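Local structure of galactokinase (Bifidobacterium longum subsp. infantis ATCC 15697 = JCM 1222 = DSM 20088, 6TEQ) at residues A[7-12]-A[60-65]; A[69-74]-A[124-129]; A[201-206]-A[221-226]; A[269-274]-A[302-307]; A[344-349]-A[396-401]. The protein probably catalyses, as a GHMP-family galactokinase, the ATP-dependent phosphorylation of galactose, and here holds 2-deoxy-2-fluoro-galactose in its sugar pocket. All coordinates share one frame; numbering follows the deposited sequence. Where two conformers were deposited one is given.

Interaction 1: A[7-12]-A[60-65]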
# COMPACT_ATOMS: atom_id res chain seq x y z
N ILE A 7 2.93 16.45 6.75
CA ILE A 7 4.19 15.89 6.18
C ILE A 7 4.12 16.08 4.67
O ILE A 7 3.34 15.36 4.04
CB ILE A 7 4.32 14.39 6.51
CG1 ILE A 7 4.34 14.17 8.02
CG2 ILE A 7 5.53 13.78 5.83
CD1 ILE A 7 5.34 15.05 8.70
N GLU A 8 4.87 17.03 4.13
CA GLU A 8 4.78 17.46 2.72
C GLU A 8 5.52 16.44 1.84
O GLU A 8 6.49 15.81 2.28
CB GLU A 8 5.31 18.87 2.56
CG GLU A 8 4.43 19.93 3.20
CD GLU A 8 3.01 19.97 2.64
OE1 GLU A 8 2.03 20.09 3.42
OE2 GLU A 8 2.89 19.81 1.42
N PRO A 9 5.12 16.23 0.57
CA PRO A 9 5.91 15.34 -0.26
C PRO A 9 7.14 16.10 -0.77
O PRO A 9 7.13 17.28 -1.03
CB PRO A 9 5.00 15.02 -1.45
CG PRO A 9 4.06 16.19 -1.49
CD PRO A 9 3.87 16.63 -0.05
N LEU A 10 8.22 15.36 -0.92
CA LEU A 10 9.42 15.80 -1.62
C LEU A 10 9.06 16.08 -3.07
O LEU A 10 8.42 15.23 -3.77
CB LEU A 10 10.52 14.72 -1.54
CG LEU A 10 11.13 14.42 -0.17
CD1 LEU A 10 11.90 13.11 -0.26
CD2 LEU A 10 12.03 15.54 0.32
N THR A 11 9.54 17.19 -3.57
CA THR A 11 9.47 17.48 -5.01
C THR A 11 10.45 16.55 -5.77
O THR A 11 11.37 15.95 -5.15
CB THR A 11 9.78 18.96 -5.28
OG1 THR A 11 11.15 19.20 -4.95
CG2 THR A 11 8.86 19.89 -4.51
N HIS A 12 10.22 16.44 -7.07
CA HIS A 12 11.15 15.73 -7.98
C HIS A 12 12.56 16.25 -7.67
O HIS A 12 13.49 15.45 -7.51
CB HIS A 12 10.66 15.90 -9.42
CG HIS A 12 11.72 15.88 -10.47
ND1 HIS A 12 12.30 14.69 -10.88
CD2 HIS A 12 12.32 16.87 -11.17
CE1 HIS A 12 13.20 14.96 -11.80
NE2 HIS A 12 13.23 16.28 -12.01
N LEU A 60 0.13 8.07 -3.58
CA LEU A 60 0.38 9.38 -2.96
C LEU A 60 1.44 10.17 -3.74
O LEU A 60 2.27 9.62 -4.46
CB LEU A 60 0.82 9.17 -1.52
CG LEU A 60 -0.26 8.73 -0.55
CD1 LEU A 60 0.43 8.34 0.73
CD2 LEU A 60 -1.24 9.85 -0.30
N PRO A 61 1.52 11.50 -3.54
CA PRO A 61 2.63 12.24 -4.11
C PRO A 61 3.95 11.92 -3.39
O PRO A 61 5.02 12.17 -3.91
CB PRO A 61 2.25 13.66 -3.82
CG PRO A 61 1.23 13.66 -2.71
CD PRO A 61 0.52 12.35 -2.86
N HIS A 62 3.84 11.39 -2.19
CA HIS A 62 4.98 11.04 -1.30
C HIS A 62 5.67 9.82 -1.91
O HIS A 62 5.01 8.78 -2.14
CB HIS A 62 4.51 10.67 0.10
CG HIS A 62 3.82 11.81 0.76
ND1 HIS A 62 2.56 12.20 0.35
CD2 HIS A 62 4.21 12.66 1.74
CE1 HIS A 62 2.20 13.27 1.05
NE2 HIS A 62 3.18 13.55 1.93
N ARG A 63 6.97 9.91 -2.17
CA ARG A 63 7.76 8.90 -2.85
C ARG A 63 9.01 8.55 -2.05
O ARG A 63 9.53 9.42 -1.27
CB ARG A 63 8.10 9.34 -4.25
CG ARG A 63 6.85 9.56 -5.12
CD ARG A 63 7.07 10.49 -6.30
NE ARG A 63 7.74 9.91 -7.47
CZ ARG A 63 7.19 9.14 -8.39
NH1 ARG A 63 5.92 8.77 -8.30
NH2 ARG A 63 7.90 8.76 -9.44
N THR A 64 9.50 7.35 -2.34
CA THR A 64 10.85 6.90 -1.96
C THR A 64 11.70 7.08 -3.22
O THR A 64 11.35 6.48 -4.27
CB THR A 64 10.85 5.46 -1.49
OG1 THR A 64 10.10 5.50 -0.28
CG2 THR A 64 12.21 4.83 -1.26
N PHE A 65 12.84 7.75 -3.08
CA PHE A 65 13.80 8.02 -4.14
C PHE A 65 15.03 7.17 -3.93
O PHE A 65 15.52 7.03 -2.80
CB PHE A 65 14.23 9.49 -4.16
CG PHE A 65 13.11 10.39 -4.57
CD1 PHE A 65 12.17 10.78 -3.65
CD2 PHE A 65 13.09 10.99 -5.82
CE1 PHE A 65 11.12 11.59 -4.04
CE2 PHE A 65 12.02 11.76 -6.22
CZ PHE A 65 11.06 12.09 -5.31
O HOH W 1 7.60 12.74 -2.98
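H62 carries its CG beside the backbone N, opposite the carbonyl carbon (chi1 -62°), and this swings the imidazole up to meet I7 and P9. NE2 of H62 donates to the backbone O of I7 at 2.8 Å. The bond is nearly straight (169°), and the oxygen lies close to the ring plane. This bond, with P9 on one face, limits how the ring can turn. One ring face is then turned to P9: CB of P9 sits 3.9 Å from the centroid of the H62 ring, almost on its normal, a CH-pi contact. The same CB touches CB of P61 at 3.9 Å, and the two prolines cross at a slant. The contact lays the loop between strand 5-6 and helix 12-27 over strand 54-70, a strand of the large mixed sheet of this GHMP kinase. R63 of that strand turns its guanidinium to E415. Further along, L10 and F65 run antiparallel alongside one another, with CB of L10 4.1 Å from CE1 of F65. T11 and H12 add their backbone oxygens near the same ring. A water donates to O of L10 at 2.7 Å and to O of P61 at 2.8 Å.

Interaction 2: A[69-74]-A[124-129]. With PEG (di(hydroxyethyl)ether), chain H.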
# COMPACT_ATOMS: atom_id res chain seq x y z
N LYS A 69 23.45 2.47 -8.64
CA LYS A 69 24.46 2.14 -9.68
C LYS A 69 24.66 0.64 -9.63
O LYS A 69 24.84 0.08 -8.55
CB LYS A 69 25.78 2.88 -9.46
CG LYS A 69 26.78 2.67 -10.56
CD LYS A 69 28.01 3.51 -10.35
CE LYS A 69 28.98 3.35 -11.50
NZ LYS A 69 30.25 3.94 -11.12
N PRO A 70 24.66 -0.03 -10.78
CA PRO A 70 24.88 -1.48 -10.77
C PRO A 70 26.36 -1.72 -10.46
O PRO A 70 27.17 -0.87 -10.70
CB PRO A 70 24.54 -1.90 -12.20
CG PRO A 70 24.83 -0.65 -13.03
CD PRO A 70 24.46 0.54 -12.13
N ARG A 71 26.64 -2.94 -10.05
CA ARG A 71 28.02 -3.43 -9.82
C ARG A 71 28.32 -4.59 -10.75
O ARG A 71 27.38 -5.27 -11.18
CB ARG A 71 28.15 -3.84 -8.36
CG ARG A 71 28.04 -2.71 -7.34
CD ARG A 71 28.08 -3.18 -5.88
NE ARG A 71 29.41 -3.73 -5.59
CZ ARG A 71 30.37 -3.13 -4.94
NH1 ARG A 71 31.51 -3.79 -4.84
NH2 ARG A 71 30.23 -1.89 -4.44
N GLU A 72 29.60 -4.87 -11.03
CA GLU A 72 30.01 -6.06 -11.83
C GLU A 72 30.23 -7.27 -10.91
O GLU A 72 30.43 -8.38 -11.44
CB GLU A 72 31.27 -5.78 -12.65
CG GLU A 72 31.09 -4.76 -13.79
CD GLU A 72 32.42 -4.35 -14.43
OE1 GLU A 72 33.46 -4.73 -13.87
OE2 GLU A 72 32.38 -3.55 -15.43
N ASP A 73 30.22 -7.08 -9.58
CA ASP A 73 30.13 -8.21 -8.63
C ASP A 73 28.69 -8.39 -8.15
O ASP A 73 27.80 -7.70 -8.67
CB ASP A 73 31.13 -8.06 -7.48
CG ASP A 73 30.91 -6.86 -6.59
OD1 ASP A 73 29.72 -6.48 -6.45
OD2 ASP A 73 31.95 -6.32 -6.03
N THR A 74 28.50 -9.25 -7.15
CA THR A 74 27.17 -9.62 -6.61
C THR A 74 26.96 -8.95 -5.26
O THR A 74 26.00 -9.33 -4.55
CB THR A 74 26.99 -11.14 -6.58
OG1 THR A 74 28.11 -11.83 -5.99
CG2 THR A 74 26.76 -11.63 -7.99
N GLY A 124 24.99 -7.26 -8.60
CA GLY A 124 24.94 -6.41 -7.42
C GLY A 124 24.54 -5.01 -7.72
O GLY A 124 24.37 -4.61 -8.93
N PHE A 125 24.54 -4.21 -6.67
CA PHE A 125 24.28 -2.77 -6.84
C PHE A 125 24.62 -2.01 -5.56
O PHE A 125 24.67 -2.58 -4.46
CB PHE A 125 22.84 -2.50 -7.27
CG PHE A 125 21.79 -2.88 -6.27
CD1 PHE A 125 21.30 -4.16 -6.24
CD2 PHE A 125 21.25 -1.94 -5.41
CE1 PHE A 125 20.27 -4.51 -5.37
CE2 PHE A 125 20.27 -2.31 -4.50
CZ PHE A 125 19.79 -3.58 -4.46
N ASP A 126 24.87 -0.73 -5.75
CA ASP A 126 24.96 0.28 -4.68
C ASP A 126 23.72 1.14 -4.76
O ASP A 126 23.36 1.55 -5.85
CB ASP A 126 26.21 1.10 -4.82
CG ASP A 126 27.48 0.31 -4.67
OD1 ASP A 126 27.52 -0.65 -3.78
OD2 ASP A 126 28.47 0.71 -5.39
N ALA A 127 23.11 1.41 -3.60
CA ALA A 127 21.95 2.32 -3.59
C ALA A 127 21.91 3.18 -2.34
O ALA A 127 22.34 2.72 -1.23
CB ALA A 127 20.65 1.57 -3.81
N ALA A 128 21.26 4.30 -2.53
CA ALA A 128 20.91 5.26 -1.46
C ALA A 128 19.43 5.59 -1.61
O ALA A 128 18.94 5.96 -2.67
CB ALA A 128 21.73 6.50 -1.51
N PHE A 129 18.73 5.48 -0.50
CA PHE A 129 17.28 5.80 -0.43
C PHE A 129 17.04 7.05 0.43
O PHE A 129 17.59 7.17 1.55
CB PHE A 129 16.55 4.65 0.28
CG PHE A 129 16.58 3.40 -0.49
CD1 PHE A 129 15.61 3.18 -1.45
CD2 PHE A 129 17.62 2.49 -0.37
CE1 PHE A 129 15.59 1.99 -2.15
CE2 PHE A 129 17.61 1.32 -1.09
CZ PHE A 129 16.63 1.10 -2.01
C1 PEG H . 32.31 -3.33 -9.23
O1 PEG H . 31.82 -4.59 -8.82
C2 PEG H . 31.64 -2.19 -8.55
O2 PEG H . 31.58 -1.05 -9.41
C3 PEG H . 30.94 0.08 -8.80
C4 PEG H . 29.62 0.35 -9.47
O4 PEG H . 28.53 0.78 -8.53
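This is an antiparallel strand pairing with a salt-bridge network at its end, where strand 54-70 runs out beside the start of strand 125-131. K69 and D126 form a hydrogen-bonded pair: N of K69 gives to O of D126, and N of D126 to O of K69, both at 2.9 Å. P70 faces F125 as the next, non-hydrogen-bonded pair. Past it, N of R71 reaches O of G124 at 3.0 Å. The R71 chain bends at chi3 (67°) and lays its guanidinium between two carboxylates. R71 grips D73 side-on, NE to OD1 at 2.9 Å and NH1 to OD2 at 2.8 Å, both in the guanidinium plane. NH2 of R71 meets OD1 of D126 at 3.1 Å on its syn lone pair, with the two planes 75° apart. D126 has a second cationic partner in R77. A leucine in place of R71 would probably leave D73 without its cation and D126 with one cationic partner fewer. A di(hydroxyethyl)ether molecule, probably from the crystallisation liquor, puts C2 over one guanidinium face. N of G124 closes on O of D73 at 2.8 Å. Strand 54-70 thus leaves the GHMP-kinase sheet beside 125-131, at an Arg-Asp salt-bridge network.

Interaction 3: A[201-206]-A[221-226]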
# COMPACT_ATOMS: atom_id res chain seq x y z
N GLY A 201 -4.53 11.57 -11.06
CA GLY A 201 -5.96 11.86 -11.16
C GLY A 201 -6.87 10.64 -11.24
O GLY A 201 -8.07 10.84 -11.53
N HIS A 202 -6.36 9.43 -11.03
CA HIS A 202 -7.16 8.20 -11.13
C HIS A 202 -6.87 7.28 -9.95
O HIS A 202 -5.74 7.31 -9.43
CB HIS A 202 -6.82 7.47 -12.43
CG HIS A 202 -7.21 8.23 -13.64
ND1 HIS A 202 -6.50 9.32 -14.08
CD2 HIS A 202 -8.27 8.08 -14.45
CE1 HIS A 202 -7.09 9.77 -15.18
NE2 HIS A 202 -8.21 9.04 -15.42
N ALA A 203 -7.87 6.47 -9.60
CA ALA A 203 -7.74 5.32 -8.72
C ALA A 203 -7.60 4.07 -9.58
O ALA A 203 -8.17 4.04 -10.67
CB ALA A 203 -8.94 5.32 -7.78
N LEU A 204 -6.90 3.10 -9.06
CA LEU A 204 -6.62 1.88 -9.76
C LEU A 204 -7.63 0.80 -9.34
O LEU A 204 -7.58 0.26 -8.17
CB LEU A 204 -5.20 1.46 -9.42
CG LEU A 204 -4.73 0.23 -10.20
CD1 LEU A 204 -4.38 0.63 -11.61
CD2 LEU A 204 -3.54 -0.41 -9.53
N LEU A 205 -8.68 0.55 -10.12
CA LEU A 205 -9.61 -0.58 -9.75
C LEU A 205 -8.90 -1.88 -10.14
O LEU A 205 -8.78 -2.21 -11.33
CB LEU A 205 -10.93 -0.39 -10.50
CG LEU A 205 -11.93 -1.50 -10.30
CD1 LEU A 205 -12.24 -1.78 -8.84
CD2 LEU A 205 -13.17 -1.21 -11.10
N LEU A 206 -8.35 -2.52 -9.12
CA LEU A 206 -7.43 -3.67 -9.26
C LEU A 206 -8.24 -4.92 -8.94
O LEU A 206 -8.83 -5.05 -7.87
CB LEU A 206 -6.27 -3.44 -8.32
CG LEU A 206 -5.34 -4.63 -8.18
CD1 LEU A 206 -4.55 -4.81 -9.46
CD2 LEU A 206 -4.41 -4.43 -7.01
N GLN A 221 -9.87 4.57 -12.80
CA GLN A 221 -11.15 5.20 -12.47
C GLN A 221 -10.85 6.67 -12.16
O GLN A 221 -9.91 6.99 -11.41
CB GLN A 221 -11.76 4.52 -11.26
CG GLN A 221 -12.19 3.11 -11.53
CD GLN A 221 -13.32 3.11 -12.53
OE1 GLN A 221 -14.20 3.96 -12.49
NE2 GLN A 221 -13.37 2.06 -13.34
N GLU A 222 -11.65 7.56 -12.74
CA GLU A 222 -11.55 9.01 -12.47
C GLU A 222 -11.55 9.21 -10.96
O GLU A 222 -12.40 8.61 -10.26
CB GLU A 222 -12.71 9.74 -13.16
CG GLU A 222 -12.65 9.75 -14.70
CD GLU A 222 -11.73 10.82 -15.27
OE1 GLU A 222 -11.01 11.40 -14.47
OE2 GLU A 222 -11.76 11.09 -16.52
N PHE A 223 -10.60 9.99 -10.44
CA PHE A 223 -10.58 10.33 -9.02
C PHE A 223 -10.09 11.77 -8.88
O PHE A 223 -8.98 12.01 -8.39
CB PHE A 223 -9.79 9.31 -8.19
CG PHE A 223 -10.11 9.46 -6.73
CD1 PHE A 223 -11.34 9.11 -6.23
CD2 PHE A 223 -9.15 9.98 -5.85
CE1 PHE A 223 -11.60 9.26 -4.87
CE2 PHE A 223 -9.42 10.12 -4.51
CZ PHE A 223 -10.66 9.82 -4.04
N ASP A 224 -10.88 12.68 -9.39
CA ASP A 224 -10.49 14.10 -9.44
C ASP A 224 -11.20 14.77 -8.26
O ASP A 224 -12.37 15.10 -8.38
CB ASP A 224 -10.86 14.72 -10.76
CG ASP A 224 -10.58 16.19 -10.84
OD1 ASP A 224 -10.06 16.77 -9.83
OD2 ASP A 224 -10.77 16.72 -11.95
N LEU A 225 -10.53 14.91 -7.13
CA LEU A 225 -11.17 15.51 -5.93
C LEU A 225 -11.62 16.95 -6.21
O LEU A 225 -12.63 17.37 -5.67
CB LEU A 225 -10.15 15.50 -4.80
CG LEU A 225 -9.78 14.12 -4.30
CD1 LEU A 225 -8.49 14.15 -3.56
CD2 LEU A 225 -10.86 13.51 -3.44
N ASP A 226 -10.94 17.66 -7.10
CA ASP A 226 -11.22 19.10 -7.39
C ASP A 226 -12.57 19.23 -8.12
O ASP A 226 -13.29 20.21 -7.89
CB ASP A 226 -10.13 19.70 -8.26
CG ASP A 226 -8.75 19.82 -7.59
OD1 ASP A 226 -8.66 19.83 -6.38
OD2 ASP A 226 -7.78 19.89 -8.33
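The backbone O of Q221 takes the N-H of A203 at 2.8 Å, and CA of H202 also approaches it, at 3.0 Å, in a CA-H...O contact. N of Q221 returns a bond to O of A203, almost straight at 177°, so A203 and Q221 form an antiparallel hydrogen-bonded pair. N of F223 adds a third bond to O of G201 at 2.9 Å. The positive phi of G201 suits the turn into strand 202-207. The side chains of H202 and E222 start apart, but their ends come alongside, with NE2 of H202 3.8 Å from OE1 of E222. ND1 of H202 bonds back to O of E200. On the face that carries A203 and Q221, CG of Q221 lies 3.9 Å from CB of L205, and CB of F223 is 4.1 Å from CB of A203. V314 of helix 294-318 packs on both L205 and Q221. The strands are thus held by backbone bonds, which depend little on side-chain identity, while the side chains contribute mainly packing.

Interaction 4: A[269-274]-A[302-307]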
# COMPACT_ATOMS: atom_id res chain seq x y z
N VAL A 269 -14.46 -16.20 -5.37
CA VAL A 269 -15.48 -17.14 -5.90
C VAL A 269 -16.79 -17.04 -5.07
O VAL A 269 -17.86 -16.89 -5.62
CB VAL A 269 -14.94 -18.57 -5.88
CG1 VAL A 269 -16.04 -19.52 -6.40
CG2 VAL A 269 -13.62 -18.74 -6.58
N THR A 270 -16.68 -17.17 -3.77
CA THR A 270 -17.81 -17.09 -2.82
C THR A 270 -18.52 -15.73 -3.04
O THR A 270 -19.75 -15.64 -3.15
CB THR A 270 -17.26 -17.25 -1.41
OG1 THR A 270 -16.48 -18.45 -1.32
CG2 THR A 270 -18.38 -17.14 -0.40
N ALA A 271 -17.77 -14.63 -2.91
CA ALA A 271 -18.33 -13.26 -2.99
C ALA A 271 -19.10 -13.04 -4.29
O ALA A 271 -20.17 -12.38 -4.30
CB ALA A 271 -17.19 -12.30 -2.92
N ASP A 272 -18.52 -13.53 -5.41
CA ASP A 272 -19.19 -13.30 -6.70
C ASP A 272 -20.51 -14.11 -6.74
O ASP A 272 -21.45 -13.63 -7.38
CB ASP A 272 -18.26 -13.62 -7.86
CG ASP A 272 -17.14 -12.60 -8.08
OD1 ASP A 272 -17.16 -11.53 -7.46
OD2 ASP A 272 -16.26 -12.93 -8.91
N GLY A 273 -20.53 -15.36 -6.22
CA GLY A 273 -21.79 -16.13 -6.24
C GLY A 273 -22.83 -15.47 -5.39
O GLY A 273 -23.99 -15.36 -5.84
N ILE A 274 -22.42 -14.91 -4.24
CA ILE A 274 -23.39 -14.13 -3.40
C ILE A 274 -23.90 -12.90 -4.17
O ILE A 274 -25.15 -12.61 -4.19
CB ILE A 274 -22.74 -13.76 -2.06
CG1 ILE A 274 -22.48 -15.03 -1.21
CG2 ILE A 274 -23.60 -12.81 -1.30
CD1 ILE A 274 -21.54 -14.85 -0.02
N HIS A 302 -16.87 -9.80 6.15
CA HIS A 302 -16.09 -8.62 5.77
C HIS A 302 -15.70 -8.82 4.32
O HIS A 302 -15.90 -7.88 3.56
CB HIS A 302 -14.84 -8.45 6.65
CG HIS A 302 -13.97 -7.44 6.01
ND1 HIS A 302 -14.29 -6.14 6.03
CD2 HIS A 302 -12.86 -7.58 5.26
CE1 HIS A 302 -13.47 -5.46 5.24
NE2 HIS A 302 -12.54 -6.32 4.78
N VAL A 303 -15.07 -9.96 3.92
CA VAL A 303 -14.44 -10.00 2.59
C VAL A 303 -15.54 -9.84 1.53
O VAL A 303 -15.37 -9.13 0.53
CB VAL A 303 -13.62 -11.28 2.40
CG1 VAL A 303 -13.15 -11.41 0.99
CG2 VAL A 303 -12.43 -11.29 3.36
N VAL A 304 -16.64 -10.51 1.75
CA VAL A 304 -17.72 -10.57 0.74
C VAL A 304 -18.32 -9.18 0.61
O VAL A 304 -18.48 -8.72 -0.51
CB VAL A 304 -18.78 -11.59 1.15
CG1 VAL A 304 -20.08 -11.38 0.40
CG2 VAL A 304 -18.24 -12.98 0.98
N THR A 305 -18.65 -8.54 1.70
CA THR A 305 -19.30 -7.20 1.67
C THR A 305 -18.32 -6.15 1.14
O THR A 305 -18.72 -5.22 0.46
CB THR A 305 -19.97 -6.83 3.00
OG1 THR A 305 -18.97 -6.72 4.02
CG2 THR A 305 -21.07 -7.81 3.38
N GLU A 306 -17.03 -6.30 1.48
CA GLU A 306 -16.03 -5.29 1.08
C GLU A 306 -15.89 -5.36 -0.44
O GLU A 306 -15.70 -4.27 -1.08
CB GLU A 306 -14.70 -5.54 1.80
CG GLU A 306 -13.67 -4.48 1.56
CD GLU A 306 -13.87 -3.18 2.31
OE1 GLU A 306 -14.94 -2.98 2.94
OE2 GLU A 306 -12.96 -2.37 2.19
N ILE A 307 -15.81 -6.54 -1.02
CA ILE A 307 -15.63 -6.64 -2.49
C ILE A 307 -16.80 -5.91 -3.16
O ILE A 307 -16.56 -5.09 -4.09
CB ILE A 307 -15.48 -8.10 -2.95
CG1 ILE A 307 -14.19 -8.75 -2.42
CG2 ILE A 307 -15.56 -8.20 -4.45
CD1 ILE A 307 -14.06 -10.25 -2.62
O HOH W 2 -19.33 -9.66 -2.94
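I274 and V304 cross at about a right angle, next to the close approach of A271 and V304. CD1 of I274 comes up between the two methyl branches of V304, 3.8 Å from CG1 and 3.9 Å from CG2. The torsion of V304 (chi1 162°) sets CG1 opposite the backbone N and CG2 opposite the carbonyl carbon, which lets both branches meet I274 while CG2 reaches on to the backbone of A271, 4.0 Å from its CA. A271 points its CB toward helix 294-318, where CD1 of I307 meets it at 3.8 Å. The small alanine lets the chains come close: CA of A271 and CA of V304 are 4.6 Å apart. CG2 of T270 touches CG2 of V304 more loosely. No direct hydrogen bond joins the segments, but one water donates to O of V304 at 2.7 Å and to O of A271 at 3.2 Å. A glycine at V304 is likely to open a gap beside CD1 of I274 and under A271. The short segments cross at -59°, with 9.0 Å between axes. Helix 280-289 packs on I274 through A283, L284 and T287. T270 also meets L262 of helix 247-262. On the other side of helix 294-318, H302 and E306 turn to S335 and S332 of helix 322-338.

Interaction 5: A[344-349]-A[396-401]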
# COMPACT_ATOMS: atom_id res chain seq x y z
N VAL A 344 -7.82 -0.34 15.97
CA VAL A 344 -7.30 -0.03 17.32
C VAL A 344 -7.95 1.27 17.70
O VAL A 344 -8.46 2.00 16.83
CB VAL A 344 -5.76 0.04 17.35
CG1 VAL A 344 -5.14 -1.28 16.96
CG2 VAL A 344 -5.22 1.17 16.48
N PRO A 345 -7.91 1.64 19.00
CA PRO A 345 -8.64 2.84 19.42
C PRO A 345 -8.24 4.09 18.65
O PRO A 345 -9.11 4.90 18.41
CB PRO A 345 -8.29 2.94 20.91
CG PRO A 345 -8.20 1.47 21.27
CD PRO A 345 -7.44 0.82 20.13
N GLU A 346 -6.94 4.27 18.37
CA GLU A 346 -6.50 5.50 17.69
C GLU A 346 -7.22 5.59 16.33
O GLU A 346 -7.58 6.70 15.90
CB GLU A 346 -4.99 5.54 17.56
CG GLU A 346 -4.27 5.62 18.90
CD GLU A 346 -3.86 4.29 19.53
OE1 GLU A 346 -4.51 3.25 19.27
OE2 GLU A 346 -2.89 4.32 20.33
N LEU A 347 -7.28 4.49 15.58
CA LEU A 347 -7.95 4.54 14.27
C LEU A 347 -9.43 4.87 14.51
O LEU A 347 -10.01 5.69 13.77
CB LEU A 347 -7.83 3.22 13.53
CG LEU A 347 -6.43 2.80 13.09
CD1 LEU A 347 -6.48 1.39 12.57
CD2 LEU A 347 -5.89 3.78 12.04
N ASP A 348 -10.07 4.15 15.45
CA ASP A 348 -11.54 4.27 15.59
C ASP A 348 -11.91 5.67 16.07
O ASP A 348 -12.90 6.24 15.62
CB ASP A 348 -12.10 3.19 16.51
CG ASP A 348 -11.94 1.83 15.88
OD1 ASP A 348 -11.76 1.78 14.65
OD2 ASP A 348 -11.99 0.89 16.63
N ILE A 349 -11.12 6.22 16.98
CA ILE A 349 -11.39 7.59 17.52
C ILE A 349 -11.11 8.66 16.44
O ILE A 349 -11.95 9.55 16.25
CB ILE A 349 -10.62 7.80 18.82
CG1 ILE A 349 -11.18 6.93 19.93
CG2 ILE A 349 -10.62 9.30 19.19
CD1 ILE A 349 -10.31 6.80 21.16
N GLU A 396 -6.99 12.00 25.00
CA GLU A 396 -6.99 10.52 25.19
C GLU A 396 -5.66 10.01 25.75
O GLU A 396 -5.56 8.85 26.06
CB GLU A 396 -7.26 9.81 23.85
CG GLU A 396 -8.67 10.01 23.36
CD GLU A 396 -9.79 9.33 24.12
OE1 GLU A 396 -9.48 8.43 24.90
OE2 GLU A 396 -10.99 9.74 23.95
N GLY A 397 -4.62 10.83 25.75
CA GLY A 397 -3.26 10.41 26.12
C GLY A 397 -2.53 9.66 25.02
O GLY A 397 -1.51 9.03 25.34
N PHE A 398 -2.95 9.84 23.77
CA PHE A 398 -2.32 9.18 22.60
C PHE A 398 -1.12 10.01 22.13
O PHE A 398 -1.07 11.22 22.35
CB PHE A 398 -3.32 9.03 21.45
CG PHE A 398 -4.54 8.21 21.70
CD1 PHE A 398 -4.53 7.18 22.64
CD2 PHE A 398 -5.67 8.37 20.92
CE1 PHE A 398 -5.64 6.36 22.83
CE2 PHE A 398 -6.79 7.55 21.12
CZ PHE A 398 -6.77 6.55 22.08
N ASN A 399 -0.18 9.36 21.45
CA ASN A 399 0.88 10.05 20.68
C ASN A 399 0.20 11.02 19.72
O ASN A 399 -0.91 10.66 19.21
CB ASN A 399 1.74 9.09 19.82
CG ASN A 399 2.33 7.95 20.61
OD1 ASN A 399 2.60 8.11 21.80
ND2 ASN A 399 2.56 6.81 19.93
N ALA A 400 0.81 12.17 19.45
CA ALA A 400 0.29 13.11 18.45
C ALA A 400 0.19 12.43 17.11
O ALA A 400 1.13 11.77 16.68
CB ALA A 400 1.14 14.32 18.33
N PRO A 401 -0.89 12.69 16.34
CA PRO A 401 -0.93 12.22 14.96
C PRO A 401 -0.18 13.19 14.07
O PRO A 401 0.15 14.34 14.48
CB PRO A 401 -2.43 12.18 14.70
CG PRO A 401 -2.95 13.35 15.47
CD PRO A 401 -2.11 13.41 16.72
O HOH W 3 -1.02 6.26 20.42
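The Schellman motif that ends helix 382-396 turns F398 against the first turn of helix 345-356. G397 makes that turn with positive phi (78°), and F398 follows with its side chain toward the helix. Its ring lies between two glutamates. CG of E346 sits over one face, 3.7 Å from the centroid of the F398 ring and 12° off its normal, a CH-pi contact. CB of E396 lies over the opposite face. I349 comes in at the ring edge, with CD1 3.6 Å from CE2 of F398. CB of P345 touches CZ of F398 at 4.1 Å. The E346 chain bends at chi2 (92°), which brings the carboxylate back beside the ring, OE2 lying 4.0 Å from CD1 of F398. A water donates to OE2 of E346 at 2.7 Å and takes a long, weak bond from N of N399. CD1 of I349 also meets the CD of E396 at 3.9 Å, while the charge of E396 is paired with R392. F393 of helix 382-396 meets the F398 ring edge-to-face and also touches E346, and R392 packs on I349. The loop residues A239 and P240, after strand 230-236, border E346, and beyond F398 the chain enters strand 402-404.

In the fold
Interactions 1, 2 and 3 reach one mixed sheet. Interactions 1 and 2 share strand 54-70 and touch, CG2 of T64 lying 3.8 Å from CD1 of F129. Interaction 3 joins the same strand from another neighbour of that strand, 202-207, but its nearest atoms stay about 8 Å from interaction 1. Interaction 4 belongs to the helices, on the far side of the chain's centre from interactions 1 and 2, yet its nearest atoms come within about 7 Å of interaction 3. Both lie some way behind the sugar pocket: the side chains of I307 and L205 are about 11 and 13 Å from the bound fluorogalactose. Interaction 5 lies away from the known sites.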